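Local coordinates for putative sugar binding protein (PDB 3KEZ) that probably binds sugars or other nutrients at the cell outer membrane, as a calcium-binding member of the SusD family, at residues S36-Y40 against S41-V45; V45-G48 against D49-D53; C92-I95 against L96-D100; I173-D176 against L177-T181. One frame throughout, in Å; residues are numbered along the deposited sequence.

Contact 1 (S36-Y40 against S41-V45); sequences SSDAY and SGRLV. With EDO (1,2-ethanediol), chain G.
D38 and R43 run side by side, and OD1 of D38 sits over the centre of one guanidinium face, 3.2 Å from R43 CZ. No N-H points at that oxygen, so this salt bridge works through charge alone and leaves the guanidinium edge to other acceptors. There R43 NH1 donates almost straight (170°) to O1 of a 1,2-ethanediol, probably from the crystallisation liquor, and NH1 also bonds to S80 OG. A methionine in place of R43 would probably leave the D38 carboxylate without its opposite charge. On another side of the turn, L44 sets CD1 over the middle of the Y40 ring, a CH-pi contact of 3.6 Å from L44 CD1 to the Y40 centroid, while the Y40 hydroxyl bonds to D129.

Two successive type I turns, S36 to A39 and A39 to G42, bring these side chains together and lead into helix 43-50 with G42 as N-cap. A39 O is gripped from opposite faces of its plane by G42 N and L44 N, the latter 3.0 Å from A39 O. S37 O receives R43 N at 2.9 Å. Glycine suits the cap, since a CB on G42 would collide with S37 O. With OG anti to its own nitrogen (chi1 173°), S36 accepts from D38 N in an ST turn. Farther out, S41 OG bonds to ND2 of N261, a calcium ligand.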
loop_
_atom_site.group_PDB
_atom_site.type_symbol
_atom_site.label_atom_id
_atom_site.label_comp_id
_atom_site.label_asym_id
_atom_site.label_seq_id
_atom_site.Cartn_x
_atom_site.Cartn_y
_atom_site.Cartn_z
ATOM N N SER A 36 8.767 7.538 -7.872
ATOM C CA SER A 36 10.079 6.876 -7.942
ATOM C C SER A 36 9.961 5.391 -7.669
ATOM O O SER A 36 9.141 4.968 -6.852
ATOM C CB SER A 36 11.040 7.498 -6.885
ATOM O OG SER A 36 12.267 6.803 -6.803
ATOM N N SER A 37 10.819 4.596 -8.297
ATOM C CA SER A 37 10.889 3.176 -7.974
ATOM C C SER A 37 11.401 2.957 -6.530
ATOM O O SER A 37 11.214 1.898 -5.957
ATOM C CB SER A 37 11.747 2.419 -8.984
ATOM O OG SER A 37 13.082 2.899 -8.929
ATOM N N ASP A 38 12.028 3.972 -5.943
ATOM C CA ASP A 38 12.380 3.915 -4.533
ATOM C C ASP A 38 11.195 4.250 -3.636
ATOM O O ASP A 38 11.287 4.077 -2.424
ATOM C CB ASP A 38 13.557 4.859 -4.221
ATOM C CG ASP A 38 14.909 4.283 -4.657
ATOM O OD1 ASP A 38 14.987 3.094 -5.014
ATOM O OD2 ASP A 38 15.893 5.033 -4.656
ATOM N N ALA A 39 10.119 4.783 -4.210
ATOM C CA ALA A 39 8.913 5.089 -3.451
ATOM C C ALA A 39 7.790 4.180 -3.940
ATOM O O ALA A 39 7.937 2.937 -3.899
ATOM C CB ALA A 39 8.545 6.598 -3.546
ATOM N N TYR A 40 6.680 4.764 -4.390
ATOM C CA TYR A 40 5.483 3.993 -4.684
ATOM C C TYR A 40 5.447 3.303 -6.055
ATOM O O TYR A 40 4.497 2.589 -6.372
ATOM C CB TYR A 40 4.230 4.857 -4.460
ATOM C CG TYR A 40 4.045 5.170 -2.987
ATOM C CD1 TYR A 40 3.594 4.170 -2.070
ATOM C CD2 TYR A 40 4.390 6.422 -2.482
ATOM C CE1 TYR A 40 3.441 4.465 -0.706
ATOM C CE2 TYR A 40 4.242 6.718 -1.100
ATOM C CZ TYR A 40 3.766 5.753 -0.234
ATOM O OH TYR A 40 3.645 6.076 1.107
ATOM N N SER A 41 6.483 3.456 -6.864
ATOM C CA SER A 41 6.559 2.650 -8.074
ATOM C C SER A 41 7.414 1.398 -7.836
ATOM O O SER A 41 7.645 0.640 -8.759
ATOM C CB SER A 41 7.077 3.485 -9.242
ATOM O OG SER A 41 6.047 4.218 -9.872
ATOM N N GLY A 42 7.864 1.166 -6.602
ATOM C CA GLY A 42 8.661 -0.035 -6.333
ATOM C C GLY A 42 8.738 -0.427 -4.874
ATOM O O GLY A 42 7.858 -1.119 -4.340
ATOM N N ARG A 43 9.769 0.065 -4.209
ATOM C CA ARG A 43 10.145 -0.444 -2.882
ATOM C C ARG A 43 9.059 -0.386 -1.856
ATOM O O ARG A 43 8.943 -1.329 -1.071
ATOM C CB ARG A 43 11.401 0.280 -2.366
ATOM C CG ARG A 43 12.622 -0.140 -3.148
ATOM C CD ARG A 43 13.888 0.529 -2.634
ATOM N NE ARG A 43 15.056 0.105 -3.390
ATOM C CZ ARG A 43 16.257 0.658 -3.290
ATOM N NH1 ARG A 43 16.451 1.656 -2.464
ATOM N NH2 ARG A 43 17.261 0.216 -4.038
ATOM N N LEU A 44 8.242 0.689 -1.871
ATOM C CA LEU A 44 7.155 0.813 -0.885
ATOM C C LEU A 44 6.007 -0.135 -1.185
ATOM O O LEU A 44 5.278 -0.539 -0.265
ATOM C CB LEU A 44 6.655 2.267 -0.728
ATOM C CG LEU A 44 7.751 3.235 -0.219
ATOM C CD1 LEU A 44 7.204 4.637 -0.232
ATOM C CD2 LEU A 44 8.234 2.876 1.200
ATOM N N VAL A 45 5.907 -0.586 -2.429
ATOM C CA VAL A 45 4.885 -1.533 -2.775
ATOM C C VAL A 45 5.322 -2.945 -2.468
ATOM O O VAL A 45 4.624 -3.665 -1.780
ATOM C CB VAL A 45 4.412 -1.367 -4.230
ATOM C CG1 VAL A 45 3.210 -2.282 -4.505
ATOM C CG2 VAL A 45 4.011 0.122 -4.458
HETATM C C1 EDO G . 20.591 3.049 -3.386
HETATM O O1 EDO G . 19.405 2.924 -2.598
HETATM C C2 EDO G . 20.860 1.728 -4.093
HETATM O O2 EDO G . 20.429 0.632 -3.262
#

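Contact 2 (V45-G48 against D49-D53)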
loop_
_atom_site.group_PDB
_atom_site.type_symbol
_atom_site.label_atom_id
_atom_site.label_comp_id
_atom_site.label_asym_id
_atom_site.label_seq_id
_atom_site.Cartn_x
_atom_site.Cartn_y
_atom_site.Cartn_z
ATOM N N VAL A 45 5.907 -0.586 -2.429
ATOM C CA VAL A 45 4.885 -1.533 -2.775
ATOM C C VAL A 45 5.322 -2.945 -2.468
ATOM O O VAL A 45 4.624 -3.665 -1.780
ATOM C CB VAL A 45 4.412 -1.367 -4.230
ATOM C CG1 VAL A 45 3.210 -2.282 -4.505
ATOM C CG2 VAL A 45 4.011 0.122 -4.458
ATOM N N TYR A 46 6.477 -3.375 -2.975
ATOM C CA TYR A 46 6.798 -4.770 -2.857
ATOM C C TYR A 46 7.136 -5.237 -1.449
ATOM O O TYR A 46 7.102 -6.434 -1.189
ATOM C CB TYR A 46 7.865 -5.221 -3.851
ATOM C CG TYR A 46 9.304 -4.733 -3.677
ATOM C CD1 TYR A 46 10.066 -5.104 -2.605
ATOM C CD2 TYR A 46 9.912 -4.004 -4.670
ATOM C CE1 TYR A 46 11.395 -4.695 -2.492
ATOM C CE2 TYR A 46 11.235 -3.577 -4.562
ATOM C CZ TYR A 46 11.976 -3.962 -3.490
ATOM O OH TYR A 46 13.299 -3.575 -3.397
ATOM N N TYR A 47 7.509 -4.317 -0.571
ATOM C CA TYR A 47 7.972 -4.681 0.795
ATOM C C TYR A 47 7.025 -5.691 1.464
ATOM O O TYR A 47 7.439 -6.777 1.885
ATOM C CB TYR A 47 8.132 -3.431 1.662
ATOM C CG TYR A 47 8.689 -3.686 3.048
ATOM C CD1 TYR A 47 10.029 -3.898 3.245
ATOM C CD2 TYR A 47 7.846 -3.729 4.169
ATOM C CE1 TYR A 47 10.540 -4.146 4.524
ATOM C CE2 TYR A 47 8.345 -3.991 5.430
ATOM C CZ TYR A 47 9.680 -4.158 5.612
ATOM O OH TYR A 47 10.162 -4.367 6.881
ATOM N N GLY A 48 5.733 -5.377 1.479
ATOM C CA GLY A 48 4.788 -6.221 2.196
ATOM C C GLY A 48 4.479 -7.556 1.516
ATOM O O GLY A 48 3.800 -8.420 2.113
ATOM N N ASP A 49 4.920 -7.720 0.265
ATOM C CA ASP A 49 4.703 -8.984 -0.446
ATOM C C ASP A 49 5.868 -9.967 -0.217
ATOM O O ASP A 49 5.639 -11.115 0.207
ATOM C CB ASP A 49 4.503 -8.744 -1.955
ATOM C CG ASP A 49 3.134 -8.143 -2.288
ATOM O OD1 ASP A 49 2.095 -8.818 -2.106
ATOM O OD2 ASP A 49 3.087 -7.010 -2.780
ATOM N N VAL A 50 7.110 -9.523 -0.455
ATOM C CA VAL A 50 8.236 -10.460 -0.406
ATOM C C VAL A 50 8.677 -10.779 1.013
ATOM O O VAL A 50 9.415 -11.713 1.207
ATOM C CB VAL A 50 9.435 -10.036 -1.236
ATOM C CG1 VAL A 50 8.974 -9.823 -2.678
ATOM C CG2 VAL A 50 10.102 -8.773 -0.657
ATOM N N THR A 51 8.236 -9.985 1.985
ATOM C CA THR A 51 8.408 -10.341 3.385
ATOM C C THR A 51 7.257 -11.226 3.939
ATOM O O THR A 51 7.243 -11.579 5.128
ATOM C CB THR A 51 8.495 -9.074 4.251
ATOM O OG1 THR A 51 7.263 -8.361 4.117
ATOM C CG2 THR A 51 9.727 -8.198 3.898
ATOM N N GLY A 52 6.287 -11.572 3.083
ATOM C CA GLY A 52 5.218 -12.497 3.417
ATOM C C GLY A 52 5.453 -13.943 3.022
ATOM O O GLY A 52 6.599 -14.412 2.896
ATOM N N ASP A 53 4.337 -14.640 2.836
ATOM C CA ASP A 53 4.295 -16.045 2.455
ATOM C C ASP A 53 3.806 -16.352 1.029
ATOM O O ASP A 53 3.878 -17.520 0.617
ATOM C CB ASP A 53 3.446 -16.853 3.475
ATOM C CG ASP A 53 2.041 -16.316 3.652
ATOM O OD1 ASP A 53 1.777 -15.162 3.274
ATOM O OD2 ASP A 53 1.204 -17.038 4.245
#
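The Y47 ring carries the methyl of T51 over one face, offset toward the rim, with T51 CG2 4.2 Å from Y47 CE1. The Y46 ring meets V50 more obliquely: V50 CG2 comes to 4.2 Å from Y46 CD1, and the ring also makes an edge-to-face stack with Y67. These two pairs, each four residues apart, belong to the C-terminal part of helix 43-50 and the chain just beyond it, in a protein whose SusD family falls in the helical TPR clan.

Y47 reaches its place with CG anti to the backbone N (chi1 -176°), a swing that carries the ring out from the helix to M399 and Y400 of helix 398-403. Tyrosine suits position 47, since its ring gives T51 a face to lie on while the hydroxyl finds I438 O in the interior. The D49 carboxylate, also buried, is satisfied by A394 N at OD1, with a weak bond from G396 N at OD2.

Backbone bonds close the turn that carries the rings. Y46 O accepts twice, from V50 N at 3.2 Å and from D49 N at 2.9 Å. Then G52 N bonds to D49 O at 3.0 Å, and glycine fits here because a CB would be crowded by D49 O. Threonine suits position 51 because both branches are used: its methyl packs on the ring, while OG1 donates to Y47 O at 2.7 Å, backed by a weak bond from T51 N to the same oxygen.

Contact 3 (C92-I95 against L96-D100); sequences CNLI and LMNVD
Polar bonds dominate where L94 and N98 meet, residues 92-95 lying on helix 80-96 and residues 96-100 on the chain that runs on from it toward helix 109-134. N98 bends its amide back along the chain, and ND2 donates to L94 O at 2.9 Å, nearly straight (169°); the donor lies in the carbonyl plane, and L94 O lies close to the plane of the amide. Asparagine suits the place because its short side chain carries an N-H donor that reaches the L94 carbonyl. With alanine replacing N98, L94 O would probably lose its side-chain donor, and the packing beside L94 CD1 would be thinned. Backbone bonds carry the rest: L96 N to C92 O at 2.8 Å, M97 N to N93 O at 2.9 Å, and a double grip on I95 O by N98 N and V99 N.

Apolar contact is thinner. I95 CG2 lies 4.2 Å from V99 CB. M97, present as selenomethionine, passes N93 O with CG at 3.2 Å before its end turns away.

From helix 80-96, I95 reaches I23, L27 and I30 of helix 20-34, while C92 and L96 lean on helix 109-134 and N93 OD1 bonds to R123 of that same helix.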
loop_
_atom_site.group_PDB
_atom_site.type_symbol
_atom_site.label_atom_id
_atom_site.label_comp_id
_atom_site.label_asym_id
_atom_site.label_seq_id
_atom_site.Cartn_x
_atom_site.Cartn_y
_atom_site.Cartn_z
ATOM N N CYS A 92 4.608 18.279 2.257
ATOM C CA CYS A 92 3.253 18.371 2.774
ATOM C C CYS A 92 3.178 19.445 3.851
ATOM O O CYS A 92 2.272 20.241 3.837
ATOM C CB CYS A 92 2.773 17.051 3.360
ATOM S SG CYS A 92 2.512 15.714 2.123
ATOM N N ASN A 93 4.130 19.435 4.793
ATOM C CA ASN A 93 4.259 20.471 5.830
ATOM C C ASN A 93 4.394 21.856 5.263
ATOM O O ASN A 93 3.739 22.783 5.740
ATOM C CB ASN A 93 5.458 20.176 6.744
ATOM C CG ASN A 93 5.270 18.888 7.536
ATOM O OD1 ASN A 93 4.156 18.343 7.570
ATOM N ND2 ASN A 93 6.333 18.398 8.176
ATOM N N LEU A 94 5.225 21.998 4.229
ATOM C CA LEU A 94 5.350 23.275 3.522
ATOM C C LEU A 94 3.981 23.766 3.080
ATOM O O LEU A 94 3.628 24.938 3.319
ATOM C CB LEU A 94 6.287 23.164 2.316
ATOM C CG LEU A 94 6.492 24.445 1.494
ATOM C CD1 LEU A 94 7.124 25.575 2.336
ATOM C CD2 LEU A 94 7.331 24.160 0.258
ATOM N N ILE A 95 3.202 22.886 2.463
ATOM C CA ILE A 95 1.869 23.259 2.018
ATOM C C ILE A 95 1.005 23.629 3.221
ATOM O O ILE A 95 0.331 24.667 3.230
ATOM C CB ILE A 95 1.162 22.121 1.230
ATOM C CG1 ILE A 95 1.727 22.035 -0.174
ATOM C CG2 ILE A 95 -0.390 22.349 1.161
ATOM C CD1 ILE A 95 1.398 20.690 -0.919
ATOM N N LEU A 96 1.013 22.767 4.227
ATOM C CA LEU A 96 0.027 22.870 5.312
ATOM C C LEU A 96 0.279 24.101 6.181
ATOM O O LEU A 96 -0.672 24.697 6.671
ATOM C CB LEU A 96 -0.045 21.565 6.124
ATOM C CG LEU A 96 -0.678 20.444 5.296
ATOM C CD1 LEU A 96 -0.555 19.092 5.974
ATOM C CD2 LEU A 96 -2.174 20.837 4.933
HETATM N N MSE A 97 1.547 24.515 6.309
HETATM C CA MSE A 97 1.875 25.687 7.087
HETATM C C MSE A 97 1.535 26.991 6.347
HETATM O O MSE A 97 1.562 28.077 6.940
HETATM C CB MSE A 97 3.371 25.682 7.448
HETATM C CG MSE A 97 3.812 24.579 8.391
HETATM SE SE MSE A 97 5.754 24.577 8.506
HETATM C CE MSE A 97 5.965 26.040 9.699
ATOM N N ASN A 98 1.197 26.898 5.072
ATOM C CA ASN A 98 1.024 28.092 4.253
ATOM C C ASN A 98 -0.340 28.234 3.626
ATOM O O ASN A 98 -0.841 29.349 3.484
ATOM C CB ASN A 98 2.122 28.140 3.182
ATOM C CG ASN A 98 3.432 28.598 3.747
ATOM O OD1 ASN A 98 3.667 29.796 3.902
ATOM N ND2 ASN A 98 4.283 27.652 4.109
ATOM N N VAL A 99 -0.970 27.109 3.313
ATOM C CA VAL A 99 -2.162 27.128 2.505
ATOM C C VAL A 99 -3.290 27.950 3.110
ATOM O O VAL A 99 -4.039 28.586 2.369
ATOM C CB VAL A 99 -2.685 25.690 2.156
ATOM C CG1 VAL A 99 -3.109 24.954 3.408
ATOM C CG2 VAL A 99 -3.819 25.792 1.171
ATOM N N ASP A 100 -3.439 27.929 4.428
ATOM C CA ASP A 100 -4.550 28.658 5.066
ATOM C C ASP A 100 -4.280 30.166 5.185
ATOM O O ASP A 100 -5.179 30.928 5.455
ATOM C CB ASP A 100 -4.855 28.075 6.449
ATOM C CG ASP A 100 -5.403 26.654 6.378
ATOM O OD1 ASP A 100 -6.085 26.317 5.385
ATOM O OD2 ASP A 100 -5.173 25.889 7.336
#

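Contact 4 (I173-D176 against L177-T181)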
loop_
_atom_site.group_PDB
_atom_site.type_symbol
_atom_site.label_atom_id
_atom_site.label_comp_id
_atom_site.label_asym_id
_atom_site.label_seq_id
_atom_site.Cartn_x
_atom_site.Cartn_y
_atom_site.Cartn_z
ATOM N N ILE A 173 -1.611 10.152 12.056
ATOM C CA ILE A 173 -2.038 9.511 10.816
ATOM C C ILE A 173 -3.545 9.666 10.683
ATOM O O ILE A 173 -4.036 10.161 9.671
ATOM C CB ILE A 173 -1.656 8.022 10.729
ATOM C CG1 ILE A 173 -0.122 7.879 10.667
ATOM C CG2 ILE A 173 -2.337 7.368 9.480
ATOM C CD1 ILE A 173 0.481 6.500 11.140
ATOM N N ILE A 174 -4.271 9.281 11.728
ATOM C CA ILE A 174 -5.744 9.298 11.700
ATOM C C ILE A 174 -6.251 10.745 11.629
ATOM O O ILE A 174 -7.178 11.062 10.859
ATOM C CB ILE A 174 -6.307 8.516 12.931
ATOM C CG1 ILE A 174 -6.025 7.008 12.756
ATOM C CG2 ILE A 174 -7.805 8.732 13.127
ATOM C CD1 ILE A 174 -6.285 6.148 14.035
ATOM N N SER A 175 -5.634 11.637 12.398
ATOM C CA SER A 175 -6.040 13.039 12.330
ATOM C C SER A 175 -5.891 13.624 10.935
ATOM O O SER A 175 -6.808 14.274 10.458
ATOM C CB SER A 175 -5.266 13.901 13.324
ATOM O OG SER A 175 -5.587 15.242 13.139
ATOM N N ASP A 176 -4.741 13.395 10.283
ATOM C CA ASP A 176 -4.518 13.908 8.931
ATOM C C ASP A 176 -5.533 13.322 7.960
ATOM O O ASP A 176 -6.212 14.039 7.228
ATOM C CB ASP A 176 -3.088 13.563 8.453
ATOM C CG ASP A 176 -2.013 14.441 9.084
ATOM O OD1 ASP A 176 -2.364 15.419 9.803
ATOM O OD2 ASP A 176 -0.798 14.162 8.831
ATOM N N LEU A 177 -5.670 12.001 7.991
ATOM C CA LEU A 177 -6.564 11.338 7.027
ATOM C C LEU A 177 -8.014 11.700 7.240
ATOM O O LEU A 177 -8.747 11.973 6.277
ATOM C CB LEU A 177 -6.336 9.823 6.992
ATOM C CG LEU A 177 -5.159 9.303 6.183
ATOM C CD1 LEU A 177 -4.788 7.836 6.555
ATOM C CD2 LEU A 177 -5.411 9.434 4.644
ATOM N N LYS A 178 -8.451 11.730 8.489
ATOM C CA LYS A 178 -9.832 12.072 8.763
ATOM C C LYS A 178 -10.172 13.463 8.238
ATOM O O LYS A 178 -11.210 13.694 7.621
ATOM C CB LYS A 178 -10.072 12.013 10.272
ATOM C CG LYS A 178 -11.537 12.065 10.655
ATOM C CD LYS A 178 -11.734 11.687 12.119
ATOM C CE LYS A 178 -13.170 12.028 12.545
ATOM N NZ LYS A 178 -14.219 11.272 11.737
ATOM N N ASN A 179 -9.286 14.394 8.535
ATOM C CA ASN A 179 -9.415 15.760 8.070
ATOM C C ASN A 179 -9.385 15.854 6.555
ATOM O O ASN A 179 -10.142 16.629 5.986
ATOM C CB ASN A 179 -8.302 16.599 8.672
ATOM C CG ASN A 179 -8.595 16.980 10.099
ATOM O OD1 ASN A 179 -9.692 17.447 10.405
ATOM N ND2 ASN A 179 -7.631 16.783 10.986
ATOM N N SER A 180 -8.535 15.058 5.908
ATOM C CA SER A 180 -8.490 15.029 4.444
ATOM C C SER A 180 -9.822 14.575 3.848
ATOM O O SER A 180 -10.208 15.051 2.794
ATOM C CB SER A 180 -7.358 14.141 3.928
ATOM O OG SER A 180 -7.682 12.729 3.965
ATOM N N THR A 181 -10.542 13.684 4.540
ATOM C CA THR A 181 -11.834 13.152 3.996
ATOM C C THR A 181 -12.935 14.209 4.010
ATOM O O THR A 181 -13.932 14.072 3.322
ATOM C CB THR A 181 -12.365 11.943 4.762
ATOM O OG1 THR A 181 -12.650 12.312 6.115
ATOM C CG2 THR A 181 -11.383 10.758 4.736
HETATM O O HOH W 1 -4.332 16.678 11.177
#
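A water joins S175, D176 and N179 across one turn of helix. It donates to D176 OD1 at 2.7 Å and lies 2.7 Å from S175 OG, while N179 ND2 gives it a weak bond. S175 takes part because its OG stands anti to the backbone N (chi1 174°), on the side where the N179 amide also lies. The other carboxylate oxygen of D176, OD2, forms a salt bridge with NE of R123, so a buried aspartate has a countercharge as well as a water to satisfy it.

The backbone pairs are those of a regular alpha helix. L177 N, K178 N, N179 N and S180 N each bond to the carbonyl four residues earlier, the shortest being K178 N to I174 O at 2.8 Å. These residues lie in the later half of helix 166-183, which packs against helices 109-134 and 195-209 in the TPR-clan helical part of the SusD family. Serine suits position 180 in that setting: it is small enough to lie against A121 on one helix and A198 on the other, and its hydroxyl is satisfied by L177 O, to which S180 OG donates at 2.7 Å. L177 O thereby accepts twice, since T181 N bonds to it as well.

Between the two segments, apolar side chains meet in one pair. I173 and L177 point the same way, side by side, with I173 CG2 3.8 Å from L177 CD1. I173 also touches L127 and F128 of helix 109-134. K178 belongs on the solvent side, its chain beyond CB leading away from the helix, with CB 3.1 Å from I174 O.

The four contacts follow one another along the chain, all within the N-terminal SusD-like family region. Contacts 1 and 2 share V45 and helix 43-50, with centres about 12 Å apart: one forms the entry to that helix and the other its exit, and contact 1 lies nearer the calcium ion. Contacts 3 and 4 have centres about 15 Å apart but do not touch; R123 of helix 109-134 reaches both, through N93 and D176. The same helix meets contact 1 at Y40 and L44, so helix 109-134 borders contacts 1, 3 and 4. The farthest pair, contacts 2 and 3, have centres about 33 Å apart.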